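Long-range contacts in carboxylesterase (Ferroplasma acidiphilum, PDB 3WJ2), which probably hydrolyses carboxylic esters, as an alpha/beta-hydrolase-fold carboxylesterase from an acid-loving archaeon: residues N34-S39 / F87-I92; R68-N73 / Y98-A103; D132-I137 / E175-Q180; G158-A163 / Y184-P189. All coordinates share one frame; numbering follows the deposited sequence.

Overall arrangement
All four contacts join parts of one alpha/beta-hydrolase chain built on a mixed sheet. Contact 1 opens first and crosses contact 2 along the chain, their segments alternating; contacts 3 and 4 follow and cross each other likewise. Contact 2 sets helix 96-106 against strand 63-71. On the other face of the sheet, contact 3 packs helix 125-139 on the loop after helix 157-172, and contact 4 lies on helix 157-172 itself. Contact 4 is the most central; its centre lies about 18 Å from that of contact 1 and about 16 Å from that of contact 3, and it touches both. Contacts 1 and 4 lie at loops near the probable nucleophile elbow; 2 and 3 pack helices that flank the sheet.

Contact 1. Residues N34-S39 / F87-I92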
loop_
_atom_site.group_PDB
_atom_site.type_symbol
_atom_site.label_atom_id
_atom_site.label_comp_id
_atom_site.label_asym_id
_atom_site.label_seq_id
_atom_site.Cartn_x
_atom_site.Cartn_y
_atom_site.Cartn_z
ATOM N N ASN B 34 -17.781 31.476 7.684
ATOM C CA ASN B 34 -18.091 31.941 9.016
ATOM C C ASN B 34 -18.127 30.780 10.035
ATOM O O ASN B 34 -17.527 30.877 11.105
ATOM C CB ASN B 34 -19.466 32.625 8.958
ATOM C CG ASN B 34 -20.106 32.745 10.332
ATOM O OD1 ASN B 34 -20.928 31.893 10.795
ATOM N ND2 ASN B 34 -19.662 33.742 11.026
ATOM N N PHE B 35 -18.812 29.696 9.691
ATOM C CA PHE B 35 -18.877 28.581 10.587
ATOM C C PHE B 35 -17.505 28.041 10.920
ATOM O O PHE B 35 -17.162 27.847 12.047
ATOM C CB PHE B 35 -19.755 27.475 10.011
ATOM C CG PHE B 35 -19.795 26.248 10.877
ATOM C CD1 PHE B 35 -20.481 26.269 12.130
ATOM C CD2 PHE B 35 -19.188 25.062 10.463
ATOM C CE1 PHE B 35 -20.519 25.147 12.918
ATOM C CE2 PHE B 35 -19.220 23.912 11.277
ATOM C CZ PHE B 35 -19.903 23.951 12.490
ATOM N N LEU B 36 -16.697 27.795 9.894
ATOM C CA LEU B 36 -15.460 27.140 10.171
ATOM C C LEU B 36 -14.457 28.099 10.847
ATOM O O LEU B 36 -13.718 27.654 11.781
ATOM C CB LEU B 36 -14.901 26.550 8.858
ATOM C CG LEU B 36 -15.758 25.438 8.221
ATOM C CD1 LEU B 36 -15.133 25.128 6.786
ATOM C CD2 LEU B 36 -15.714 24.189 9.118
ATOM N N ASP B 37 -14.440 29.391 10.467
ATOM C CA ASP B 37 -13.442 30.262 11.077
ATOM C C ASP B 37 -13.838 30.557 12.548
ATOM O O ASP B 37 -12.979 30.562 13.410
ATOM C CB ASP B 37 -13.289 31.600 10.367
ATOM C CG ASP B 37 -12.629 31.484 8.954
ATOM O OD1 ASP B 37 -12.057 30.408 8.723
ATOM O OD2 ASP B 37 -12.791 32.498 8.200
ATOM N N GLU B 38 -15.135 30.815 12.759
ATOM C CA GLU B 38 -15.574 31.164 14.129
ATOM C C GLU B 38 -15.528 29.956 15.059
ATOM O O GLU B 38 -15.105 30.097 16.219
ATOM C CB GLU B 38 -16.925 31.881 14.145
ATOM C CG GLU B 38 -17.016 33.199 13.338
ATOM C CD GLU B 38 -16.125 34.381 13.871
ATOM O OE1 GLU B 38 -15.603 34.298 15.016
ATOM O OE2 GLU B 38 -15.907 35.367 13.108
ATOM N N SER B 39 -15.890 28.787 14.550
ATOM C CA SER B 39 -15.724 27.524 15.279
ATOM C C SER B 39 -14.291 27.361 15.774
ATOM O O SER B 39 -14.051 27.003 16.947
ATOM C CB SER B 39 -16.108 26.293 14.418
ATOM O OG SER B 39 -17.509 26.238 14.335
ATOM N N PHE B 87 -8.823 27.088 0.054
ATOM C CA PHE B 87 -8.945 28.290 -0.791
ATOM C C PHE B 87 -10.161 29.126 -0.408
ATOM O O PHE B 87 -10.401 30.216 -1.004
ATOM C CB PHE B 87 -8.837 28.060 -2.332
ATOM C CG PHE B 87 -7.626 27.301 -2.729
ATOM C CD1 PHE B 87 -6.414 27.942 -2.871
ATOM C CD2 PHE B 87 -7.763 25.930 -3.020
ATOM C CE1 PHE B 87 -5.285 27.107 -3.314
ATOM C CE2 PHE B 87 -6.707 25.139 -3.454
ATOM C CZ PHE B 87 -5.446 25.769 -3.537
ATOM N N LEU B 88 -10.885 28.621 0.616
ATOM C CA LEU B 88 -12.231 29.188 0.887
ATOM C C LEU B 88 -12.260 29.835 2.253
ATOM O O LEU B 88 -12.964 30.863 2.397
ATOM C CB LEU B 88 -13.314 28.096 0.740
ATOM C CG LEU B 88 -14.781 28.563 0.744
ATOM C CD1 LEU B 88 -15.536 27.582 -0.122
ATOM C CD2 LEU B 88 -15.102 28.409 2.225
ATOM N N PHE B 89 -11.603 29.226 3.215
ATOM C CA PHE B 89 -11.627 29.723 4.597
ATOM C C PHE B 89 -10.253 29.877 5.182
ATOM O O PHE B 89 -9.204 29.687 4.533
ATOM C CB PHE B 89 -12.633 28.871 5.474
ATOM C CG PHE B 89 -12.157 27.477 5.767
ATOM C CD1 PHE B 89 -11.570 27.170 6.999
ATOM C CD2 PHE B 89 -12.333 26.469 4.860
ATOM C CE1 PHE B 89 -11.129 25.849 7.336
ATOM C CE2 PHE B 89 -11.892 25.182 5.124
ATOM C CZ PHE B 89 -11.263 24.849 6.325
ATOM N N GLY B 90 -10.183 30.161 6.473
ATOM C CA GLY B 90 -8.976 30.461 7.221
ATOM C C GLY B 90 -8.579 31.942 7.061
ATOM O O GLY B 90 -8.931 32.569 6.074
ATOM N N ASN B 91 -7.808 32.438 8.023
ATOM C CA ASN B 91 -7.313 33.819 8.016
ATOM C C ASN B 91 -6.235 33.961 9.080
ATOM O O ASN B 91 -5.793 33.003 9.741
ATOM C CB ASN B 91 -8.500 34.829 8.188
ATOM C CG ASN B 91 -9.225 34.636 9.485
ATOM O OD1 ASN B 91 -8.630 34.452 10.547
ATOM N ND2 ASN B 91 -10.550 34.655 9.392
ATOM N N ILE B 92 -5.669 35.166 9.165
ATOM C CA ILE B 92 -4.623 35.392 10.068
ATOM C C ILE B 92 -5.024 35.044 11.519
ATOM O O ILE B 92 -4.251 34.482 12.253
ATOM C CB ILE B 92 -4.144 36.867 9.939
ATOM C CG1 ILE B 92 -3.210 36.987 8.751
ATOM C CG2 ILE B 92 -3.353 37.235 11.162
ATOM C CD1 ILE B 92 -2.937 38.429 8.273
HETATM O O HOH W 1 -11.663 33.131 5.975
HETATM O O HOH W 2 -13.231 35.088 11.433
#
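Asp-37 and Phe-89 are brought together by their first torsions. In Asp-37, CG lies anti to the carbonyl carbon (chi1 -70°), which sends the carboxylate out from helix 29-43 toward the loop; in Phe-89, CG sits between backbone N and carbonyl carbon (chi1 71°), which lays the ring beside Leu-36. Leu-36 CD1 stands over the middle of that ring, 3.6 Å from the Phe-89 centroid, a CH-pi contact. At the ring's edge, in its plane, Asp-37 OD1 comes within 3.7 Å of Phe-89 CD1. The same oxygen accepts Gly-90 N at 2.9 Å on its syn side. The other carboxylate oxygen, Asp-37 OD2, accepts from a water at 2.6 Å that also donates to Gly-90 O, so one carboxylate serves both polar groups of the glycine. Asn-91 ND2 is close to Asp-37 OD2 but badly angled for a bond; Asn-91 OD1 accepts from Thr-94 N. With an alanine at Asp-37, Gly-90 N would probably lose its acceptor and the water one of its two partners, freeing this loop to move. A buried carboxylate satisfied by an amide and a water lies beside an apolar Leu-Phe contact, which probably helps to hold the loop after the HGGG sequence.

Contact 2. Residues R68-N73 / Y98-A103; sequences RMYDDN and YCRFLA
Tyr-70 packs its ring against helix 96-106, and here the contact is tight. Cys-99 CB lies over one face of the ring, 3.4 Å from Tyr-70 CE2, and makes a CH-pi contact; its sulfur is farther off and oblique, 5.3 Å from SG to the Tyr-70 centroid. Toward the rim of that face stands Arg-100 N, while Arg-100 CG reaches Tyr-70 CE1 at 3.6 Å, its extended chain crossing the tyrosine at about a right angle. Nearer the backbone, Tyr-70 CB meets Ala-103 CB at 3.6 Å. With CG anti to the carbonyl carbon (chi1 -58°), the tyrosine runs back along the helix toward its start. Past the end of strand 63-71 the fit slackens: Asp-72 CB comes no nearer than 4.2 Å to Ala-103 O, and a water accepts from Asp-72 N and donates to Ala-103 O. The axes of strand 68-71 and helix 98-103 approach to 7.9 Å, 37° from parallel. The apolar face of Tyr-70 thus lies on the helix, while its hydroxyl joins Asp-96, which also pairs with Arg-68 and Arg-100. Asp-96, with Glu-93 and Asp-55 as further partners of Arg-68, probably offsets the two positive charges.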
loop_
_atom_site.group_PDB
_atom_site.type_symbol
_atom_site.label_atom_id
_atom_site.label_comp_id
_atom_site.label_asym_id
_atom_site.label_seq_id
_atom_site.Cartn_x
_atom_site.Cartn_y
_atom_site.Cartn_z
ATOM N N ARG B 68 0.687 39.378 8.879
ATOM C CA ARG B 68 1.170 39.503 10.266
ATOM C C ARG B 68 2.532 38.892 10.375
ATOM O O ARG B 68 2.710 37.683 10.045
ATOM C CB ARG B 68 0.171 38.911 11.260
ATOM C CG ARG B 68 0.638 38.977 12.690
ATOM C CD ARG B 68 -0.440 38.599 13.657
ATOM N NE ARG B 68 -1.569 39.573 13.644
ATOM C CZ ARG B 68 -2.815 39.381 14.099
ATOM N NH1 ARG B 68 -3.234 38.200 14.643
ATOM N NH2 ARG B 68 -3.698 40.398 13.976
ATOM N N MET B 69 3.488 39.641 10.935
ATOM C CA MET B 69 4.840 39.211 11.119
ATOM C C MET B 69 5.101 38.821 12.589
ATOM O O MET B 69 4.654 39.520 13.518
ATOM C CB MET B 69 5.777 40.355 10.752
ATOM C CG MET B 69 7.179 40.018 10.737
ATOM S SD MET B 69 8.040 39.810 12.293
ATOM C CE MET B 69 7.809 41.320 13.353
ATOM N N TYR B 70 5.607 37.610 12.796
ATOM C CA TYR B 70 5.881 37.056 14.155
ATOM C C TYR B 70 7.347 36.866 14.242
ATOM O O TYR B 70 7.963 36.213 13.331
ATOM C CB TYR B 70 5.239 35.673 14.316
ATOM C CG TYR B 70 3.765 35.632 14.103
ATOM C CD1 TYR B 70 2.874 35.720 15.182
ATOM C CD2 TYR B 70 3.198 35.516 12.780
ATOM C CE1 TYR B 70 1.534 35.642 14.977
ATOM C CE2 TYR B 70 1.896 35.467 12.567
ATOM C CZ TYR B 70 0.993 35.508 13.666
ATOM O OH TYR B 70 -0.356 35.404 13.485
ATOM N N ASP B 71 8.016 37.359 15.304
ATOM C CA ASP B 71 9.459 37.238 15.321
ATOM C C ASP B 71 9.848 37.122 16.791
ATOM O O ASP B 71 9.601 38.071 17.561
ATOM C CB ASP B 71 10.094 38.512 14.745
ATOM C CG ASP B 71 11.597 38.461 14.675
ATOM O OD1 ASP B 71 12.198 37.397 14.965
ATOM O OD2 ASP B 71 12.185 39.532 14.290
ATOM N N ASP B 72 10.283 35.936 17.179
ATOM C CA ASP B 72 10.673 35.731 18.594
ATOM C C ASP B 72 12.152 35.908 18.823
ATOM O O ASP B 72 12.665 35.525 19.899
ATOM C CB ASP B 72 10.306 34.297 18.988
ATOM C CG ASP B 72 10.079 34.123 20.519
ATOM O OD1 ASP B 72 9.527 35.013 21.182
ATOM O OD2 ASP B 72 10.442 33.026 21.031
ATOM N N ASN B 73 12.912 36.341 17.841
ATOM C CA ASN B 73 14.379 36.133 17.894
ATOM C C ASN B 73 15.175 37.230 17.164
ATOM O O ASN B 73 16.301 36.992 16.752
ATOM C CB ASN B 73 14.657 34.693 17.331
ATOM C CG ASN B 73 16.055 34.164 17.616
ATOM O OD1 ASN B 73 16.750 34.605 18.577
ATOM N ND2 ASN B 73 16.498 33.188 16.776
ATOM N N TYR B 98 -1.015 28.922 15.605
ATOM C CA TYR B 98 -0.077 28.076 14.876
ATOM C C TYR B 98 1.157 28.865 14.371
ATOM O O TYR B 98 2.299 28.449 14.511
ATOM C CB TYR B 98 -0.837 27.455 13.727
ATOM C CG TYR B 98 0.051 26.693 12.717
ATOM C CD1 TYR B 98 0.425 25.376 12.959
ATOM C CD2 TYR B 98 0.220 27.308 11.505
ATOM C CE1 TYR B 98 1.261 24.724 11.968
ATOM C CE2 TYR B 98 0.972 26.684 10.552
ATOM C CZ TYR B 98 1.387 25.432 10.791
ATOM O OH TYR B 98 2.099 24.701 9.835
ATOM N N CYS B 99 0.938 30.068 13.804
ATOM C CA CYS B 99 2.037 30.875 13.361
ATOM C C CYS B 99 2.990 31.312 14.465
ATOM O O CYS B 99 4.167 31.326 14.320
ATOM C CB CYS B 99 1.534 32.058 12.558
ATOM S SG CYS B 99 1.008 31.493 10.869
ATOM N N ARG B 100 2.378 31.670 15.613
ATOM C CA ARG B 100 3.203 31.859 16.808
ATOM C C ARG B 100 4.105 30.663 17.161
ATOM O O ARG B 100 5.279 30.851 17.401
ATOM C CB ARG B 100 2.291 32.178 18.007
ATOM C CG ARG B 100 1.689 33.635 17.940
ATOM C CD ARG B 100 0.618 33.605 18.989
ATOM N NE ARG B 100 0.035 34.939 19.188
ATOM C CZ ARG B 100 0.447 35.829 20.101
ATOM N NH1 ARG B 100 1.465 35.602 20.950
ATOM N NH2 ARG B 100 -0.184 37.015 20.142
ATOM N N PHE B 101 3.538 29.450 17.117
ATOM C CA PHE B 101 4.320 28.276 17.363
ATOM C C PHE B 101 5.411 28.055 16.340
ATOM O O PHE B 101 6.525 27.752 16.702
ATOM C CB PHE B 101 3.342 27.079 17.416
ATOM C CG PHE B 101 4.023 25.759 17.759
ATOM C CD1 PHE B 101 4.476 25.527 19.075
ATOM C CD2 PHE B 101 4.226 24.767 16.811
ATOM C CE1 PHE B 101 5.052 24.330 19.433
ATOM C CE2 PHE B 101 4.858 23.565 17.169
ATOM C CZ PHE B 101 5.258 23.348 18.489
ATOM N N LEU B 102 5.092 28.259 15.057
ATOM C CA LEU B 102 6.200 28.208 14.120
ATOM C C LEU B 102 7.264 29.217 14.369
ATOM O O LEU B 102 8.402 28.919 14.138
ATOM C CB LEU B 102 5.694 28.468 12.699
ATOM C CG LEU B 102 4.731 27.448 12.111
ATOM C CD1 LEU B 102 4.336 27.899 10.602
ATOM C CD2 LEU B 102 5.299 26.050 12.061
ATOM N N ALA B 103 6.910 30.458 14.726
ATOM C CA ALA B 103 7.925 31.418 15.048
ATOM C C ALA B 103 8.801 31.056 16.257
ATOM O O ALA B 103 9.999 31.200 16.172
ATOM C CB ALA B 103 7.220 32.789 15.237
HETATM O O HOH W 3 10.973 33.759 15.420
#

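Contact 3. Residues D132-I137 / E175-Q180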
loop_
_atom_site.group_PDB
_atom_site.type_symbol
_atom_site.label_atom_id
_atom_site.label_comp_id
_atom_site.label_asym_id
_atom_site.label_seq_id
_atom_site.Cartn_x
_atom_site.Cartn_y
_atom_site.Cartn_z
ATOM N N ASP B 132 2.855 37.359 -6.108
ATOM C CA ASP B 132 3.111 38.806 -6.002
ATOM C C ASP B 132 3.566 39.196 -4.603
ATOM O O ASP B 132 4.474 40.069 -4.496
ATOM C CB ASP B 132 1.882 39.610 -6.423
ATOM C CG ASP B 132 1.609 39.514 -7.916
ATOM O OD1 ASP B 132 2.498 39.168 -8.776
ATOM O OD2 ASP B 132 0.468 39.850 -8.281
ATOM N N SER B 133 3.025 38.560 -3.522
ATOM C CA SER B 133 3.462 38.980 -2.196
ATOM C C SER B 133 4.914 38.588 -1.948
ATOM O O SER B 133 5.647 39.280 -1.263
ATOM C CB SER B 133 2.522 38.512 -1.026
ATOM O OG SER B 133 2.461 37.073 -1.031
ATOM N N PHE B 134 5.358 37.390 -2.489
ATOM C CA PHE B 134 6.720 36.970 -2.337
ATOM C C PHE B 134 7.624 38.033 -2.987
ATOM O O PHE B 134 8.589 38.444 -2.363
ATOM C CB PHE B 134 6.920 35.547 -2.960
ATOM C CG PHE B 134 8.394 35.241 -3.131
ATOM C CD1 PHE B 134 9.211 35.067 -2.005
ATOM C CD2 PHE B 134 8.988 35.301 -4.418
ATOM C CE1 PHE B 134 10.621 34.875 -2.136
ATOM C CE2 PHE B 134 10.392 35.124 -4.511
ATOM C CZ PHE B 134 11.175 34.957 -3.384
ATOM N N HIS B 135 7.258 38.386 -4.215
ATOM C CA HIS B 135 8.151 39.350 -4.899
ATOM C C HIS B 135 8.098 40.697 -4.257
ATOM O O HIS B 135 9.157 41.394 -4.168
ATOM C CB HIS B 135 7.861 39.360 -6.404
ATOM C CG HIS B 135 8.433 38.177 -7.120
ATOM N ND1 HIS B 135 9.793 37.976 -7.297
ATOM C CD2 HIS B 135 7.824 37.056 -7.572
ATOM C CE1 HIS B 135 9.975 36.820 -7.918
ATOM N NE2 HIS B 135 8.793 36.248 -8.118
ATOM N N TYR B 136 6.948 41.112 -3.754
ATOM C CA TYR B 136 6.852 42.419 -3.045
ATOM C C TYR B 136 7.749 42.455 -1.819
ATOM O O TYR B 136 8.545 43.434 -1.634
ATOM C CB TYR B 136 5.401 42.663 -2.702
ATOM C CG TYR B 136 5.067 43.968 -1.976
ATOM C CD1 TYR B 136 4.401 44.989 -2.601
ATOM C CD2 TYR B 136 5.242 44.032 -0.598
ATOM C CE1 TYR B 136 4.006 46.127 -1.855
ATOM C CE2 TYR B 136 4.852 45.131 0.136
ATOM C CZ TYR B 136 4.233 46.179 -0.508
ATOM O OH TYR B 136 3.789 47.290 0.286
ATOM N N ILE B 137 7.635 41.435 -0.962
ATOM C CA ILE B 137 8.462 41.405 0.225
ATOM C C ILE B 137 9.925 41.231 -0.093
ATOM O O ILE B 137 10.784 41.859 0.567
ATOM C CB ILE B 137 7.940 40.363 1.247
ATOM C CG1 ILE B 137 6.541 40.818 1.658
ATOM C CG2 ILE B 137 8.848 40.348 2.503
ATOM C CD1 ILE B 137 5.637 39.661 2.253
ATOM N N GLU B 175 13.780 35.951 -9.204
ATOM C CA GLU B 175 14.232 35.621 -7.840
ATOM C C GLU B 175 13.396 34.426 -7.333
ATOM O O GLU B 175 12.183 34.357 -7.553
ATOM C CB GLU B 175 14.077 36.807 -6.919
ATOM C CG GLU B 175 14.808 36.526 -5.592
ATOM C CD GLU B 175 14.823 37.656 -4.575
ATOM O OE1 GLU B 175 14.494 38.830 -4.893
ATOM O OE2 GLU B 175 15.201 37.350 -3.425
ATOM N N MET B 176 14.055 33.461 -6.716
ATOM C CA MET B 176 13.303 32.290 -6.315
ATOM C C MET B 176 13.381 32.291 -4.744
ATOM O O MET B 176 14.368 32.709 -4.124
ATOM C CB MET B 176 13.982 31.011 -7.012
ATOM C CG MET B 176 13.524 30.670 -8.686
ATOM S SD MET B 176 13.554 28.900 -8.289
ATOM C CE MET B 176 12.002 29.119 -7.415
ATOM N N PRO B 177 12.311 31.796 -4.067
ATOM C CA PRO B 177 12.453 31.580 -2.613
ATOM C C PRO B 177 13.585 30.637 -2.216
ATOM O O PRO B 177 13.984 29.774 -3.040
ATOM C CB PRO B 177 11.114 30.927 -2.245
ATOM C CG PRO B 177 10.156 31.349 -3.341
ATOM C CD PRO B 177 11.013 31.299 -4.582
ATOM N N ALA B 178 14.096 30.779 -0.969
ATOM C CA ALA B 178 15.222 30.012 -0.509
ATOM C C ALA B 178 14.854 28.537 -0.230
ATOM O O ALA B 178 15.709 27.692 -0.288
ATOM C CB ALA B 178 15.787 30.657 0.758
ATOM N N VAL B 179 13.571 28.320 0.118
ATOM C CA VAL B 179 13.094 26.985 0.487
ATOM C C VAL B 179 11.578 27.021 0.301
ATOM O O VAL B 179 11.027 28.129 0.347
ATOM C CB VAL B 179 13.528 26.617 1.887
ATOM C CG1 VAL B 179 12.938 27.604 2.998
ATOM C CG2 VAL B 179 13.047 25.117 2.149
ATOM N N GLN B 180 11.006 25.850 0.027
ATOM C CA GLN B 180 9.558 25.679 0.006
ATOM C C GLN B 180 9.230 24.661 1.030
ATOM O O GLN B 180 9.672 23.539 0.938
ATOM C CB GLN B 180 9.036 25.362 -1.436
ATOM C CG GLN B 180 9.722 24.112 -2.065
ATOM C CD GLN B 180 9.203 23.823 -3.440
ATOM O OE1 GLN B 180 8.023 23.886 -3.666
ATOM N NE2 GLN B 180 10.141 23.470 -4.396
HETATM O O HOH W 4 11.769 39.638 -6.566
#
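Phe-134 reaches from helix 125-139 to Pro-177, and its path can be traced atom by atom. CB starts with CG anti to the backbone N (chi1 165°), which points the ring away from the helix and onto the loop. On one border of the ring, Phe-134 CD2 stands over the centre of the neighbouring His-135 ring; on the other, Phe-134 CD1 comes to 4.1 Å from Pro-177 CG. One atom farther out, Phe-134 CE1 meets both CG and CA of Pro-177, while Phe-134 CE2 has Glu-175 O at 3.6 Å, at the ring's edge near its plane. The tip, Phe-134 CZ, sits 3.4 Å from Pro-177 N. Overall, the proline lies across one face, with Pro-177 CG over the middle of the ring at 3.8 Å from the Phe-134 centroid, a CH-pi contact. His-135 takes the more open flank. His-135 CE1 is 3.3 Å from Glu-175 O, and a water links His-135 ND1, at 2.7 Å, to Glu-175 OE1, at 3.3 Å. The carbonyl of Glu-175 is thus approached by carbon atoms of both rings. Phe-134 also packs on Leu-80 and Tyr-82 of strand 78-82, and Pro-177 on Leu-165 and Cys-166 of helix 157-172. This is the layered packing of the alpha/beta-hydrolase fold, in which helix 125-139 packs against the loop that leads from helix 157-172 into strand 180-183.

Contact 4. Residues G158-A163 / Y184-P189; sequences GANLAA and YPSLAP
Asn-160 ND2 is held by two carbonyls, Ser-186 O across this contact and Phe-229 O outside it. The bond from Asn-160 ND2 to Ser-186 O is 3.0 Å long and fairly straight, 158° at the hydrogen. Ser-186 O lies in the plane of the asparagine amide, yet the amide nitrogen stands well above the plane of the carbonyl it binds. CG anti to the backbone N (chi1 165°) carries the amide out to the loop carbonyl. Asn-160 CB itself lies 3.2 Å from Ser-186 O and 3.6 Å from Ser-186 OG. One residue earlier on the helix, Ala-159 CB abuts Pro-185 CB at 3.6 Å; the proline's CB also lies 3.7 Å from Asn-160 N. One turn on, Ala-163 CB faces Leu-187 CD2 at a looser 4.2 Å. Small side chains therefore let the loop come close to the helix, its nearest alpha carbons 4.5 Å apart between Ala-159 CA and Pro-185 CA. A leucine in place of Asn-160 would probably leave the carbonyls of Ser-186 and Phe-229 without this shared donor and disturb the fit of the loop. Helix 157-172 begins at the probable nucleophile elbow, of the GxSxG type. Beyond it, Ala-163 packs on strand 180-183, Pro-185 on Met-245 of strand 243-248, Leu-187 on Tyr-260 of helix 254-266, and Ala-188 and Pro-189 touch Phe-192 of a second subunit.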
loop_
_atom_site.group_PDB
_atom_site.type_symbol
_atom_site.label_atom_id
_atom_site.label_comp_id
_atom_site.label_asym_id
_atom_site.label_seq_id
_atom_site.Cartn_x
_atom_site.Cartn_y
_atom_site.Cartn_z
ATOM N N GLY B 158 -2.649 26.375 1.107
ATOM C CA GLY B 158 -1.620 27.356 1.197
ATOM C C GLY B 158 -0.273 26.770 0.697
ATOM O O GLY B 158 0.589 27.470 0.214
ATOM N N ALA B 159 -0.089 25.473 1.000
ATOM C CA ALA B 159 1.144 24.769 0.481
ATOM C C ALA B 159 1.019 24.598 -1.038
ATOM O O ALA B 159 2.110 24.543 -1.675
ATOM C CB ALA B 159 1.368 23.433 1.194
ATOM N N ASN B 160 -0.194 24.463 -1.559
ATOM C CA ASN B 160 -0.332 24.474 -3.061
ATOM C C ASN B 160 0.200 25.797 -3.579
ATOM O O ASN B 160 0.979 25.873 -4.519
ATOM C CB ASN B 160 -1.756 24.277 -3.438
ATOM C CG ASN B 160 -2.019 24.641 -4.865
ATOM O OD1 ASN B 160 -2.205 25.772 -5.211
ATOM N ND2 ASN B 160 -2.180 23.632 -5.676
ATOM N N LEU B 161 -0.200 26.919 -2.923
ATOM C CA LEU B 161 0.234 28.257 -3.400
ATOM C C LEU B 161 1.788 28.407 -3.348
ATOM O O LEU B 161 2.396 28.974 -4.245
ATOM C CB LEU B 161 -0.383 29.396 -2.515
ATOM C CG LEU B 161 -1.856 29.357 -2.651
ATOM C CD1 LEU B 161 -2.468 30.481 -1.665
ATOM C CD2 LEU B 161 -2.444 29.598 -4.058
ATOM N N ALA B 162 2.402 27.861 -2.253
ATOM C CA ALA B 162 3.808 27.924 -2.048
ATOM C C ALA B 162 4.524 27.114 -3.199
ATOM O O ALA B 162 5.438 27.657 -3.788
ATOM C CB ALA B 162 4.189 27.392 -0.737
ATOM N N ALA B 163 4.002 25.926 -3.487
ATOM C CA ALA B 163 4.672 25.068 -4.498
ATOM C C ALA B 163 4.447 25.785 -5.822
ATOM O O ALA B 163 5.394 25.831 -6.633
ATOM C CB ALA B 163 4.025 23.718 -4.540
ATOM N N TYR B 184 1.509 19.008 3.529
ATOM C CA TYR B 184 0.373 18.363 2.847
ATOM C C TYR B 184 -0.412 19.273 1.862
ATOM O O TYR B 184 -1.657 19.484 1.964
ATOM C CB TYR B 184 -0.559 17.633 3.876
ATOM C CG TYR B 184 -0.897 18.444 5.111
ATOM C CD1 TYR B 184 -1.994 19.275 5.069
ATOM C CD2 TYR B 184 -0.057 18.338 6.225
ATOM C CE1 TYR B 184 -2.318 19.994 6.289
ATOM C CE2 TYR B 184 -0.343 18.997 7.418
ATOM C CZ TYR B 184 -1.446 19.804 7.380
ATOM O OH TYR B 184 -1.749 20.564 8.566
ATOM N N PRO B 185 0.265 19.728 0.751
ATOM C CA PRO B 185 -0.440 20.571 -0.213
ATOM C C PRO B 185 -1.493 19.766 -1.064
ATOM O O PRO B 185 -1.323 18.532 -1.251
ATOM C CB PRO B 185 0.670 20.927 -1.232
ATOM C CG PRO B 185 1.789 19.889 -0.998
ATOM C CD PRO B 185 1.696 19.537 0.529
ATOM N N SER B 186 -2.493 20.459 -1.581
ATOM C CA SER B 186 -3.322 19.932 -2.684
ATOM C C SER B 186 -2.394 20.150 -3.932
ATOM O O SER B 186 -1.652 21.162 -4.022
ATOM C CB SER B 186 -4.707 20.566 -2.756
ATOM O OG SER B 186 -4.496 22.002 -2.704
ATOM N N LEU B 187 -2.231 19.197 -4.809
ATOM C CA LEU B 187 -1.341 19.449 -5.917
ATOM C C LEU B 187 -1.896 19.023 -7.300
ATOM O O LEU B 187 -1.260 19.279 -8.361
ATOM C CB LEU B 187 -0.077 18.639 -5.748
ATOM C CG LEU B 187 0.859 19.106 -4.579
ATOM C CD1 LEU B 187 1.870 17.924 -4.287
ATOM C CD2 LEU B 187 1.532 20.395 -4.879
ATOM N N ALA B 188 -2.841 18.112 -7.273
ATOM C CA ALA B 188 -3.238 17.388 -8.515
ATOM C C ALA B 188 -4.761 17.329 -8.612
ATOM O O ALA B 188 -5.536 17.398 -7.601
ATOM C CB ALA B 188 -2.644 15.925 -8.495
ATOM N N PRO B 189 -5.223 17.058 -9.875
ATOM C CA PRO B 189 -6.642 16.892 -10.049
ATOM C C PRO B 189 -7.039 15.488 -9.640
ATOM O O PRO B 189 -7.403 14.685 -10.545
ATOM C CB PRO B 189 -6.825 17.028 -11.565
ATOM C CG PRO B 189 -5.504 16.475 -12.157
ATOM C CD PRO B 189 -4.464 16.970 -11.151
#